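Local coordinates for protein beta-glucuronidase (Dictyoglomus thermophilum, PDB 6XXW) that probably hydrolyses beta-D-glucuronides, releasing glucuronic acid, as a family 2 glycoside hydrolase, at residues A[91-102]-A[114-125]. Numbering follows the deposited sequence.
Sequences IFLRVGAAAHFS and HKGGFLPFEAEI
Glu-122 OE1 is gripped side-on by Arg-94, with NE at 2.9 Å from OE1 and NH2 also bonded to it, and accepts a further bond from Tyr-189 OH. The pair faces across antiparallel strands 91-95 and 121-124 of the jelly-roll-like sugar-binding domain of family 2. OE1 lies in the guanidinium plane, but both nitrogens come from one face of the carboxylate, the two planes standing 60° apart. Arginine suits this place because bends at chi2 and chi3 fold it back to its neighbour while NH2 also reaches Leu-22 O. A leucine in its place would probably leave the Glu-122 carboxylate without its countercharge and Leu-22 O without this donor. On the other face of the sheet, Val-95 CB sits over the Phe-121 ring, 3.8 Å from its centroid, and His-114 CB covers the ring's opposite face. Past the corner at Gly-96, water joins the two segments: one molecule accepts from Ala-98 N and lies 2.7 Å from Leu-119 O. Gly-117 has to be glycine, since a CB would clash with Ala-99 CA. Glu-124 chi1 (-150°) lays CG over the Phe-92 ring, and chi2 swings OE2 to accept from Ile-91 N on its anti side at 2.8 Å.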
loop_
_atom_site.group_PDB
_atom_site.type_symbol
_atom_site.label_atom_id
_atom_site.label_comp_id
_atom_site.label_asym_id
_atom_site.label_seq_id
_atom_site.Cartn_x
_atom_site.Cartn_y
_atom_site.Cartn_z
ATOM N N ILE A 91 47.502 17.394 -15.286
ATOM C CA ILE A 91 46.328 17.525 -14.437
ATOM C C ILE A 91 45.112 17.277 -15.309
ATOM O O ILE A 91 44.864 18.029 -16.260
ATOM C CB ILE A 91 46.259 18.903 -13.774
ATOM C CG1 ILE A 91 47.559 19.189 -13.012
ATOM C CG2 ILE A 91 45.027 18.994 -12.863
ATOM C CD1 ILE A 91 47.572 20.569 -12.378
ATOM N N PHE A 92 44.370 16.218 -15.007
ATOM C CA PHE A 92 43.220 15.838 -15.814
ATOM C C PHE A 92 41.943 16.082 -15.027
ATOM O O PHE A 92 41.861 15.768 -13.835
ATOM C CB PHE A 92 43.292 14.371 -16.241
ATOM C CG PHE A 92 44.406 14.071 -17.216
ATOM C CD1 PHE A 92 44.216 14.244 -18.579
ATOM C CD2 PHE A 92 45.631 13.615 -16.763
ATOM C CE1 PHE A 92 45.237 13.970 -19.482
ATOM C CE2 PHE A 92 46.663 13.339 -17.652
ATOM C CZ PHE A 92 46.462 13.513 -19.016
ATOM N N LEU A 93 40.954 16.644 -15.701
ATOM C CA LEU A 93 39.630 16.847 -15.135
ATOM C C LEU A 93 38.685 15.898 -15.845
ATOM O O LEU A 93 38.525 15.995 -17.060
ATOM C CB LEU A 93 39.189 18.294 -15.318
ATOM C CG LEU A 93 37.742 18.654 -15.002
ATOM C CD1 LEU A 93 37.444 18.364 -13.558
ATOM C CD2 LEU A 93 37.567 20.115 -15.280
ATOM N N ARG A 94 38.072 14.990 -15.092
ATOM C CA ARG A 94 37.235 13.933 -15.647
ATOM C C ARG A 94 35.802 14.085 -15.148
ATOM O O ARG A 94 35.569 14.298 -13.952
ATOM C CB ARG A 94 37.801 12.559 -15.263
ATOM C CG ARG A 94 36.832 11.396 -15.365
ATOM C CD ARG A 94 36.816 10.824 -16.773
ATOM N NE ARG A 94 38.117 10.293 -17.169
ATOM C CZ ARG A 94 38.431 8.999 -17.174
ATOM N NH1 ARG A 94 37.534 8.090 -16.793
ATOM N NH2 ARG A 94 39.648 8.619 -17.551
ATOM N N VAL A 95 34.845 13.986 -16.068
ATOM C CA VAL A 95 33.421 13.975 -15.733
ATOM C C VAL A 95 32.902 12.588 -16.084
ATOM O O VAL A 95 32.993 12.163 -17.241
ATOM C CB VAL A 95 32.637 15.068 -16.481
ATOM C CG1 VAL A 95 31.145 15.001 -16.116
ATOM C CG2 VAL A 95 33.200 16.438 -16.177
ATOM N N GLY A 96 32.390 11.873 -15.084
ATOM C CA GLY A 96 31.987 10.499 -15.312
ATOM C C GLY A 96 30.834 10.379 -16.291
ATOM O O GLY A 96 30.814 9.472 -17.128
ATOM N N ALA A 97 29.847 11.271 -16.179
ATOM C CA ALA A 97 28.706 11.301 -17.092
ATOM C C ALA A 97 27.875 12.548 -16.829
ATOM O O ALA A 97 27.708 12.953 -15.674
ATOM C CB ALA A 97 27.824 10.048 -16.945
ATOM N N ALA A 98 27.360 13.148 -17.906
ATOM C CA ALA A 98 26.431 14.277 -17.814
ATOM C C ALA A 98 25.455 14.203 -18.983
ATOM O O ALA A 98 25.878 14.210 -20.141
ATOM C CB ALA A 98 27.185 15.613 -17.824
ATOM N N ALA A 99 24.157 14.130 -18.699
ATOM C CA ALA A 99 23.146 13.881 -19.728
ATOM C C ALA A 99 22.509 15.196 -20.175
ATOM O O ALA A 99 21.846 15.856 -19.371
ATOM C CB ALA A 99 22.073 12.928 -19.188
ATOM N N HIS A 100 22.659 15.569 -21.455
ATOM C CA HIS A 100 23.235 14.774 -22.538
ATOM C C HIS A 100 24.368 15.493 -23.291
ATOM O O HIS A 100 25.257 14.837 -23.830
ATOM C CB HIS A 100 22.137 14.390 -23.553
ATOM C CG HIS A 100 20.991 13.650 -22.934
ATOM N ND1 HIS A 100 21.044 12.305 -22.644
ATOM C CD2 HIS A 100 19.777 14.080 -22.514
ATOM C CE1 HIS A 100 19.908 11.933 -22.078
ATOM N NE2 HIS A 100 19.124 12.993 -21.981
ATOM N N PHE A 101 24.302 16.822 -23.374
ATOM C CA PHE A 101 25.374 17.653 -23.924
ATOM C C PHE A 101 26.020 18.440 -22.790
ATOM O O PHE A 101 25.321 18.934 -21.897
ATOM C CB PHE A 101 24.849 18.640 -24.974
ATOM C CG PHE A 101 24.042 18.009 -26.071
ATOM C CD1 PHE A 101 24.630 17.681 -27.281
ATOM C CD2 PHE A 101 22.681 17.777 -25.909
ATOM C CE1 PHE A 101 23.878 17.114 -28.304
ATOM C CE2 PHE A 101 21.934 17.213 -26.925
ATOM C CZ PHE A 101 22.528 16.878 -28.120
ATOM N N SER A 102 27.348 18.569 -22.816
ATOM C CA SER A 102 28.040 19.202 -21.699
ATOM C C SER A 102 29.221 20.036 -22.186
ATOM O O SER A 102 29.850 19.726 -23.199
ATOM C CB SER A 102 28.527 18.158 -20.687
ATOM O OG SER A 102 29.049 18.790 -19.518
ATOM N N HIS A 114 31.248 17.683 -24.708
ATOM C CA HIS A 114 30.952 16.274 -24.882
ATOM C C HIS A 114 29.490 16.073 -25.233
ATOM O O HIS A 114 28.604 16.787 -24.748
ATOM C CB HIS A 114 31.293 15.470 -23.633
ATOM C CG HIS A 114 31.169 13.996 -23.824
ATOM N ND1 HIS A 114 30.073 13.281 -23.386
ATOM C CD2 HIS A 114 31.994 13.102 -24.419
ATOM C CE1 HIS A 114 30.243 12.004 -23.684
ATOM N NE2 HIS A 114 31.395 11.870 -24.319
ATOM N N LYS A 115 29.258 15.063 -26.064
ATOM C CA LYS A 115 27.934 14.715 -26.556
ATOM C C LYS A 115 27.671 13.268 -26.186
ATOM O O LYS A 115 28.438 12.375 -26.569
ATOM C CB LYS A 115 27.848 14.901 -28.069
ATOM C CG LYS A 115 26.579 14.359 -28.694
ATOM C CD LYS A 115 26.568 14.681 -30.179
ATOM C CE LYS A 115 25.387 14.036 -30.850
ATOM N NZ LYS A 115 25.368 14.397 -32.291
ATOM N N GLY A 116 26.577 13.035 -25.476
ATOM C CA GLY A 116 26.236 11.703 -25.018
ATOM C C GLY A 116 26.252 11.653 -23.504
ATOM O O GLY A 116 27.270 11.960 -22.877
ATOM N N GLY A 117 25.144 11.242 -22.902
ATOM C CA GLY A 117 25.003 11.338 -21.467
ATOM C C GLY A 117 25.455 10.159 -20.632
ATOM O O GLY A 117 25.206 10.178 -19.423
ATOM N N PHE A 118 26.117 9.141 -21.210
ATOM C CA PHE A 118 26.390 7.915 -20.462
ATOM C C PHE A 118 27.834 7.442 -20.576
ATOM O O PHE A 118 28.134 6.295 -20.206
ATOM C CB PHE A 118 25.421 6.822 -20.908
ATOM C CG PHE A 118 23.999 7.249 -20.792
ATOM C CD1 PHE A 118 23.319 7.112 -19.592
ATOM C CD2 PHE A 118 23.370 7.867 -21.853
ATOM C CE1 PHE A 118 22.018 7.546 -19.471
ATOM C CE2 PHE A 118 22.061 8.304 -21.738
ATOM C CZ PHE A 118 21.392 8.143 -20.546
ATOM N N LEU A 119 28.742 8.303 -21.029
ATOM C CA LEU A 119 30.155 7.952 -21.079
ATOM C C LEU A 119 31.000 9.124 -20.598
ATOM O O LEU A 119 30.563 10.280 -20.670
ATOM C CB LEU A 119 30.573 7.528 -22.499
ATOM C CG LEU A 119 30.034 6.151 -22.919
ATOM C CD1 LEU A 119 30.218 5.928 -24.417
ATOM C CD2 LEU A 119 30.634 4.986 -22.123
ATOM N N PRO A 120 32.195 8.856 -20.080
ATOM C CA PRO A 120 32.987 9.914 -19.446
ATOM C C PRO A 120 33.764 10.755 -20.449
ATOM O O PRO A 120 34.001 10.368 -21.597
ATOM C CB PRO A 120 33.950 9.133 -18.550
ATOM C CG PRO A 120 34.157 7.863 -19.289
ATOM C CD PRO A 120 32.834 7.532 -19.930
ATOM N N PHE A 121 34.188 11.926 -19.979
ATOM C CA PHE A 121 35.003 12.795 -20.812
ATOM C C PHE A 121 35.952 13.557 -19.915
ATOM O O PHE A 121 35.683 13.750 -18.726
ATOM C CB PHE A 121 34.155 13.757 -21.664
ATOM C CG PHE A 121 33.072 14.479 -20.896
ATOM C CD1 PHE A 121 31.889 13.836 -20.547
ATOM C CD2 PHE A 121 33.217 15.812 -20.562
ATOM C CE1 PHE A 121 30.889 14.505 -19.856
ATOM C CE2 PHE A 121 32.226 16.485 -19.875
ATOM C CZ PHE A 121 31.056 15.834 -19.527
ATOM N N GLU A 122 37.069 13.989 -20.495
ATOM C CA GLU A 122 38.115 14.597 -19.690
ATOM C C GLU A 122 38.950 15.534 -20.540
ATOM O O GLU A 122 38.908 15.502 -21.769
ATOM C CB GLU A 122 39.008 13.533 -19.040
ATOM C CG GLU A 122 39.778 12.683 -20.022
ATOM C CD GLU A 122 40.796 11.788 -19.336
ATOM O OE1 GLU A 122 40.613 11.470 -18.135
ATOM O OE2 GLU A 122 41.784 11.404 -19.997
ATOM N N ALA A 123 39.714 16.382 -19.860
ATOM C CA ALA A 123 40.645 17.263 -20.545
ATOM C C ALA A 123 41.833 17.501 -19.631
ATOM O O ALA A 123 41.719 17.387 -18.409
ATOM C CB ALA A 123 39.985 18.592 -20.919
ATOM N N GLU A 124 42.975 17.829 -20.226
ATOM C CA GLU A 124 44.134 18.240 -19.444
ATOM C C GLU A 124 44.026 19.739 -19.214
ATOM O O GLU A 124 43.768 20.491 -20.159
ATOM C CB GLU A 124 45.438 17.876 -20.160
ATOM C CG GLU A 124 46.573 17.595 -19.201
ATOM C CD GLU A 124 47.254 18.867 -18.728
ATOM O OE1 GLU A 124 47.247 19.864 -19.478
ATOM O OE2 GLU A 124 47.805 18.867 -17.611
ATOM N N ILE A 125 44.175 20.171 -17.960
ATOM C CA ILE A 125 43.790 21.537 -17.601
ATOM C C ILE A 125 44.919 22.324 -16.944
ATOM O O ILE A 125 44.698 23.445 -16.478
ATOM C CB ILE A 125 42.544 21.547 -16.688
ATOM C CG1 ILE A 125 42.867 20.920 -15.320
ATOM C CG2 ILE A 125 41.364 20.829 -17.362
ATOM C CD1 ILE A 125 41.839 21.265 -14.198
HETATM O O HOH W 1 28.394 11.901 -20.382
HETATM O O HOH W 2 27.703 14.979 -22.176
HETATM O O HOH W 3 22.838 10.888 -24.345
#